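Local coordinates for protein dTDP-glucose 4,6-dehydratase (Klebsiella pneumoniae, PDB 5U4Q) that probably catalyses the NAD-dependent removal of water from a nucleotide sugar such as dTDP-glucose, at residues A[121-133]-A[172-184]. Residues are numbered along the deposited sequence; the frame is centred on the assembly and turned at random.
Sequences VKHLVYASSSSVY and YGIPTTGLRFFTV. With NAD (nicotinamide-adenine-dinucleotide), chain C.
Tyr126 lays its ring flat over Gly178 on the neighbouring parallel strand, with Gly178 CA 3.5 Å from the ring centroid in a CH-pi contact. The Tyr126 side chain starts between its backbone N and carbonyl carbon (chi1 63°), which folds the ring back across the strand pair; glycine suits the place because a beta carbon there would run into the phenol oxygen. That oxygen shares a water with Thr176 OG1, which also bonds to Ser169. Backbone bonds alternate between the strands from Leu124 N to Pro175 O as far as Ser128 N to Leu179 O, where the donor sits above the carbonyl plane, and on the face of Val125 and Ala127 apolar groups fill in, Val125 CG1 lying 3.7 Å from Leu179 CD1. His123 NE2 and Thr177 OG1 are hydrogen-bonded at 2.8 Å, the hydroxyl at the edge of the ring and in its plane, while ND1 bonds to Leu234 O, so both ring nitrogens are held.

Strands 123-129 and 176-181 are adjacent in the parallel sheet of a Rossmann-type domain, joined by a crossover that includes helix 153-172. Their C-terminal ends line the NAD site: Ala127, small enough to admit the ribose, has CB 3.4 Å from NAD O3D, and Val184 N donates to NAD O7N at 2.8 Å.

Beyond Ser128 the regular pairing lapses, though Ser130 N still donates to Phe181 O, and side chains carry much of the contact. Arg180, extended from CG to NE, reaches Tyr133 OH through NH1 at 3.0 Å, the hydroxyl lying in the guanidinium plane and the ring turned 86° to it. Val132 CG2 covers one guanidinium face; Glu162 salt-bridges NH2 and hydrogen-bonds Ser128, and Asn262 bonds to Tyr133. At the partly exposed margin, Ser130 CB sits 3.3 Å from the Phe182 ring centroid, and a water links Ser130 OG to Phe182 O.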
loop_
_atom_site.group_PDB
_atom_site.type_symbol
_atom_site.label_atom_id
_atom_site.label_comp_id
_atom_site.label_asym_id
_atom_site.label_seq_id
_atom_site.Cartn_x
_atom_site.Cartn_y
_atom_site.Cartn_z
ATOM N N VAL A 121 -20.112 -7.779 -6.616
ATOM C CA VAL A 121 -19.464 -7.921 -7.932
ATOM C C VAL A 121 -18.804 -9.300 -8.031
ATOM O O VAL A 121 -18.104 -9.746 -7.099
ATOM C CB VAL A 121 -18.462 -6.784 -8.151
ATOM C CG1 VAL A 121 -17.498 -7.090 -9.303
ATOM C CG2 VAL A 121 -19.221 -5.495 -8.388
ATOM N N LYS A 122 -19.037 -9.994 -9.148
ATOM C CA LYS A 122 -18.565 -11.377 -9.273
ATOM C C LYS A 122 -17.089 -11.550 -9.601
ATOM O O LYS A 122 -16.541 -12.629 -9.376
ATOM C CB LYS A 122 -19.442 -12.153 -10.249
ATOM C CG LYS A 122 -20.860 -12.302 -9.718
ATOM C CD LYS A 122 -21.683 -13.317 -10.488
ATOM C CE LYS A 122 -22.999 -13.617 -9.768
ATOM N NZ LYS A 122 -23.925 -12.454 -9.768
ATOM N N HIS A 123 -16.457 -10.509 -10.157
ATOM C CA HIS A 123 -15.023 -10.574 -10.439
ATOM C C HIS A 123 -14.482 -9.162 -10.606
ATOM O O HIS A 123 -15.050 -8.365 -11.378
ATOM C CB HIS A 123 -14.717 -11.381 -11.701
ATOM C CG HIS A 123 -13.270 -11.717 -11.890
ATOM N ND1 HIS A 123 -12.768 -12.173 -13.086
ATOM C CD2 HIS A 123 -12.226 -11.709 -11.023
ATOM C CE1 HIS A 123 -11.478 -12.435 -12.942
ATOM N NE2 HIS A 123 -11.119 -12.132 -11.712
ATOM N N LEU A 124 -13.415 -8.862 -9.868
ATOM C CA LEU A 124 -12.687 -7.597 -9.992
ATOM C C LEU A 124 -11.311 -7.910 -10.529
ATOM O O LEU A 124 -10.534 -8.632 -9.899
ATOM C CB LEU A 124 -12.484 -6.933 -8.643
ATOM C CG LEU A 124 -11.527 -5.727 -8.614
ATOM C CD1 LEU A 124 -12.035 -4.575 -9.467
ATOM C CD2 LEU A 124 -11.304 -5.315 -7.172
ATOM N N VAL A 125 -11.019 -7.355 -11.707
ATOM C CA VAL A 125 -9.707 -7.429 -12.321
ATOM C C VAL A 125 -9.126 -6.036 -12.196
ATOM O O VAL A 125 -9.826 -5.060 -12.440
ATOM C CB VAL A 125 -9.769 -7.872 -13.789
ATOM C CG1 VAL A 125 -8.376 -7.888 -14.426
ATOM C CG2 VAL A 125 -10.383 -9.254 -13.896
ATOM N N TYR A 126 -7.844 -5.931 -11.811
ATOM C CA TYR A 126 -7.291 -4.596 -11.556
ATOM C C TYR A 126 -5.849 -4.543 -11.980
ATOM O O TYR A 126 -5.154 -5.559 -11.991
ATOM C CB TYR A 126 -7.470 -4.172 -10.066
ATOM C CG TYR A 126 -6.725 -5.066 -9.111
ATOM C CD1 TYR A 126 -7.269 -6.282 -8.713
ATOM C CD2 TYR A 126 -5.443 -4.738 -8.645
ATOM C CE1 TYR A 126 -6.572 -7.150 -7.881
ATOM C CE2 TYR A 126 -4.751 -5.591 -7.794
ATOM C CZ TYR A 126 -5.299 -6.808 -7.438
ATOM O OH TYR A 126 -4.590 -7.676 -6.638
ATOM N N ALA A 127 -5.424 -3.334 -12.333
ATOM C CA ALA A 127 -4.060 -3.113 -12.786
ATOM C C ALA A 127 -3.089 -2.976 -11.621
ATOM O O ALA A 127 -3.250 -2.121 -10.751
ATOM C CB ALA A 127 -4.006 -1.849 -13.635
ATOM N N SER A 128 -2.084 -3.827 -11.616
ATOM C CA SER A 128 -0.910 -3.674 -10.774
ATOM C C SER A 128 0.233 -3.248 -11.707
ATOM O O SER A 128 -0.010 -2.673 -12.782
ATOM C CB SER A 128 -0.607 -4.934 -9.983
ATOM O OG SER A 128 0.465 -4.729 -9.070
ATOM N N SER A 129 1.481 -3.493 -11.297
ATOM C CA SER A 129 2.608 -3.028 -12.087
ATOM C C SER A 129 3.863 -3.823 -11.806
ATOM O O SER A 129 4.091 -4.228 -10.671
ATOM C CB SER A 129 2.880 -1.568 -11.719
ATOM O OG SER A 129 4.159 -1.127 -12.195
ATOM N N SER A 130 4.685 -3.992 -12.835
ATOM C CA SER A 130 5.995 -4.607 -12.665
ATOM C C SER A 130 6.891 -3.808 -11.702
ATOM O O SER A 130 7.913 -4.336 -11.222
ATOM C CB SER A 130 6.708 -4.710 -14.012
ATOM O OG SER A 130 6.994 -3.436 -14.559
ATOM N N SER A 131 6.565 -2.543 -11.449
ATOM C CA SER A 131 7.371 -1.761 -10.515
ATOM C C SER A 131 7.382 -2.369 -9.095
ATOM O O SER A 131 8.274 -2.053 -8.288
ATOM C CB SER A 131 6.904 -0.301 -10.480
ATOM O OG SER A 131 5.584 -0.206 -9.941
ATOM N N VAL A 132 6.418 -3.228 -8.760
ATOM C CA VAL A 132 6.400 -3.844 -7.419
ATOM C C VAL A 132 7.659 -4.676 -7.166
ATOM O O VAL A 132 8.006 -4.903 -6.010
ATOM C CB VAL A 132 5.141 -4.690 -7.120
ATOM C CG1 VAL A 132 3.890 -3.824 -7.212
ATOM C CG2 VAL A 132 5.037 -5.920 -8.024
ATOM N N TYR A 133 8.326 -5.100 -8.238
ATOM C CA TYR A 133 9.560 -5.921 -8.100
ATOM C C TYR A 133 10.678 -5.134 -7.438
ATOM O O TYR A 133 11.592 -5.724 -6.905
ATOM C CB TYR A 133 9.959 -6.602 -9.435
ATOM C CG TYR A 133 8.918 -7.662 -9.820
ATOM C CD1 TYR A 133 8.771 -8.810 -9.060
ATOM C CD2 TYR A 133 8.061 -7.491 -10.921
ATOM C CE1 TYR A 133 7.843 -9.758 -9.359
ATOM C CE2 TYR A 133 7.112 -8.446 -11.240
ATOM C CZ TYR A 133 6.996 -9.572 -10.461
ATOM O OH TYR A 133 6.061 -10.529 -10.723
ATOM N N TYR A 172 -14.695 -11.195 2.263
ATOM C CA TYR A 172 -16.005 -11.058 1.639
ATOM C C TYR A 172 -16.223 -11.974 0.444
ATOM O O TYR A 172 -17.316 -11.967 -0.147
ATOM C CB TYR A 172 -16.239 -9.616 1.240
ATOM C CG TYR A 172 -15.920 -8.644 2.327
ATOM C CD1 TYR A 172 -16.615 -8.691 3.527
ATOM C CD2 TYR A 172 -14.910 -7.689 2.178
ATOM C CE1 TYR A 172 -16.336 -7.792 4.539
ATOM C CE2 TYR A 172 -14.623 -6.782 3.185
ATOM C CZ TYR A 172 -15.327 -6.850 4.375
ATOM O OH TYR A 172 -15.036 -5.968 5.406
ATOM N N GLY A 173 -15.185 -12.716 0.085
ATOM C CA GLY A 173 -15.262 -13.679 -1.019
ATOM C C GLY A 173 -15.319 -13.063 -2.403
ATOM O O GLY A 173 -15.711 -13.737 -3.356
ATOM N N ILE A 174 -14.953 -11.789 -2.520
ATOM C CA ILE A 174 -14.935 -11.115 -3.812
ATOM C C ILE A 174 -13.747 -11.674 -4.592
ATOM O O ILE A 174 -12.612 -11.536 -4.139
ATOM C CB ILE A 174 -14.710 -9.602 -3.646
ATOM C CG1 ILE A 174 -15.770 -9.005 -2.713
ATOM C CG2 ILE A 174 -14.733 -8.915 -5.010
ATOM C CD1 ILE A 174 -15.386 -7.673 -2.099
ATOM N N PRO A 175 -13.978 -12.286 -5.760
ATOM C CA PRO A 175 -12.837 -12.795 -6.495
ATOM C C PRO A 175 -12.030 -11.667 -7.117
ATOM O O PRO A 175 -12.609 -10.786 -7.727
ATOM C CB PRO A 175 -13.479 -13.696 -7.556
ATOM C CG PRO A 175 -14.844 -14.027 -6.979
ATOM C CD PRO A 175 -15.235 -12.723 -6.388
ATOM N N THR A 176 -10.720 -11.677 -6.896
ATOM C CA THR A 176 -9.874 -10.597 -7.418
ATOM C C THR A 176 -8.711 -11.153 -8.185
ATOM O O THR A 176 -8.083 -12.165 -7.770
ATOM C CB THR A 176 -9.358 -9.661 -6.303
ATOM O OG1 THR A 176 -8.495 -10.365 -5.389
ATOM C CG2 THR A 176 -10.507 -9.019 -5.535
ATOM N N THR A 177 -8.416 -10.510 -9.325
ATOM C CA THR A 177 -7.252 -10.831 -10.129
ATOM C C THR A 177 -6.478 -9.534 -10.430
ATOM O O THR A 177 -6.993 -8.631 -11.112
ATOM C CB THR A 177 -7.614 -11.519 -11.467
ATOM O OG1 THR A 177 -8.408 -12.673 -11.224
ATOM C CG2 THR A 177 -6.331 -11.918 -12.209
ATOM N N GLY A 178 -5.241 -9.450 -9.934
ATOM C CA GLY A 178 -4.364 -8.340 -10.241
ATOM C C GLY A 178 -3.430 -8.688 -11.387
ATOM O O GLY A 178 -2.960 -9.816 -11.508
ATOM N N LEU A 179 -3.159 -7.713 -12.232
ATOM C CA LEU A 179 -2.300 -7.917 -13.409
ATOM C C LEU A 179 -1.118 -6.964 -13.356
ATOM O O LEU A 179 -1.300 -5.749 -13.388
ATOM C CB LEU A 179 -3.099 -7.677 -14.676
ATOM C CG LEU A 179 -4.276 -8.609 -14.910
ATOM C CD1 LEU A 179 -5.072 -8.170 -16.125
ATOM C CD2 LEU A 179 -3.836 -10.052 -15.066
ATOM N N ARG A 180 0.091 -7.503 -13.215
ATOM C CA ARG A 180 1.318 -6.736 -13.160
ATOM C C ARG A 180 1.769 -6.438 -14.574
ATOM O O ARG A 180 2.387 -7.274 -15.237
ATOM C CB ARG A 180 2.426 -7.458 -12.367
ATOM C CG ARG A 180 2.122 -7.553 -10.889
ATOM C CD ARG A 180 3.160 -8.387 -10.145
ATOM N NE ARG A 180 2.794 -8.525 -8.733
ATOM C CZ ARG A 180 3.429 -9.327 -7.882
ATOM N NH1 ARG A 180 4.436 -10.063 -8.302
ATOM N NH2 ARG A 180 3.041 -9.408 -6.622
ATOM N N PHE A 181 1.400 -5.240 -15.037
ATOM C CA PHE A 181 1.747 -4.768 -16.372
ATOM C C PHE A 181 3.204 -4.303 -16.418
ATOM O O PHE A 181 3.753 -3.793 -15.445
ATOM C CB PHE A 181 0.860 -3.588 -16.754
ATOM C CG PHE A 181 -0.576 -3.961 -17.069
ATOM C CD1 PHE A 181 -0.932 -4.461 -18.317
ATOM C CD2 PHE A 181 -1.573 -3.806 -16.126
ATOM C CE1 PHE A 181 -2.253 -4.791 -18.604
ATOM C CE2 PHE A 181 -2.888 -4.116 -16.410
ATOM C CZ PHE A 181 -3.239 -4.625 -17.647
ATOM N N PHE A 182 3.822 -4.491 -17.580
ATOM C CA PHE A 182 5.184 -4.044 -17.852
ATOM C C PHE A 182 5.056 -2.772 -18.721
ATOM O O PHE A 182 4.715 -1.721 -18.184
ATOM C CB PHE A 182 5.984 -5.226 -18.433
ATOM C CG PHE A 182 6.376 -6.220 -17.366
ATOM C CD1 PHE A 182 5.420 -7.012 -16.741
ATOM C CD2 PHE A 182 7.704 -6.290 -16.928
ATOM C CE1 PHE A 182 5.778 -7.877 -15.722
ATOM C CE2 PHE A 182 8.077 -7.154 -15.918
ATOM C CZ PHE A 182 7.109 -7.941 -15.300
ATOM N N THR A 183 5.308 -2.839 -20.017
ATOM C CA THR A 183 5.038 -1.699 -20.893
ATOM C C THR A 183 4.116 -2.155 -22.028
ATOM O O THR A 183 4.320 -3.198 -22.639
ATOM C CB THR A 183 6.352 -1.149 -21.438
ATOM O OG1 THR A 183 7.144 -0.698 -20.327
ATOM C CG2 THR A 183 6.123 0.012 -22.407
ATOM N N VAL A 184 3.097 -1.344 -22.290
ATOM C CA VAL A 184 2.122 -1.607 -23.344
ATOM C C VAL A 184 2.282 -0.511 -24.404
ATOM O O VAL A 184 2.601 0.610 -24.079
ATOM C CB VAL A 184 0.694 -1.638 -22.773
ATOM C CG1 VAL A 184 -0.311 -1.992 -23.863
ATOM C CG2 VAL A 184 0.617 -2.610 -21.605
HETATM P PA NAD C . -3.724 6.303 -18.960
HETATM O O1A NAD C . -3.801 6.451 -20.430
HETATM O O2A NAD C . -3.183 7.425 -18.096
HETATM O O5B NAD C . -5.196 5.877 -18.443
HETATM C C5B NAD C . -5.634 5.963 -17.093
HETATM C C4B NAD C . -6.910 6.787 -17.066
HETATM O O4B NAD C . -7.256 6.880 -15.672
HETATM C C3B NAD C . -6.739 8.200 -17.606
HETATM O O3B NAD C . -7.556 8.502 -18.748
HETATM C C2B NAD C . -7.052 9.068 -16.387
HETATM O O2B NAD C . -7.767 10.275 -16.716
HETATM C C1B NAD C . -7.824 8.145 -15.446
HETATM N N9A NAD C . -7.699 8.515 -14.026
HETATM C C8A NAD C . -6.555 8.754 -13.344
HETATM N N7A NAD C . -6.829 9.089 -12.081
HETATM C C5A NAD C . -8.164 9.047 -11.938
HETATM C C6A NAD C . -9.110 9.340 -10.841
HETATM N N6A NAD C . -8.697 9.707 -9.636
HETATM N N1A NAD C . -10.405 9.197 -11.124
HETATM C C2A NAD C . -10.869 8.837 -12.329
HETATM N N3A NAD C . -10.067 8.583 -13.383
HETATM C C4A NAD C . -8.721 8.681 -13.216
HETATM O O3 NAD C . -2.824 5.033 -18.537
HETATM P PN NAD C . -2.911 3.509 -19.046
HETATM O O1N NAD C . -4.112 3.238 -19.853
HETATM O O2N NAD C . -1.498 3.210 -19.545
HETATM O O5D NAD C . -3.037 2.799 -17.624
HETATM C C5D NAD C . -4.088 1.922 -17.230
HETATM C C4D NAD C . -3.604 1.204 -15.981
HETATM O O4D NAD C . -2.550 0.278 -16.330
HETATM C C3D NAD C . -3.042 2.051 -14.845
HETATM O O3D NAD C . -3.503 1.492 -13.613
HETATM C C2D NAD C . -1.546 1.858 -14.920
HETATM O O2D NAD C . -0.887 1.971 -13.641
HETATM C C1D NAD C . -1.425 0.454 -15.478
HETATM N N1N NAD C . -0.186 0.258 -16.257
HETATM C C2N NAD C . -0.051 0.666 -17.540
HETATM C C3N NAD C . 1.143 0.460 -18.252
HETATM C C7N NAD C . 1.373 0.895 -19.706
HETATM O O7N NAD C . 2.397 0.520 -20.298
HETATM N N7N NAD C . 0.537 1.707 -20.372
HETATM C C4N NAD C . 2.202 -0.141 -17.610
HETATM C C5N NAD C . 2.055 -0.542 -16.290
HETATM C C6N NAD C . 0.860 -0.317 -15.615
HETATM O O HOH W 1 -5.917 -10.014 -6.617
HETATM O O HOH W 2 5.258 -1.151 -15.354
#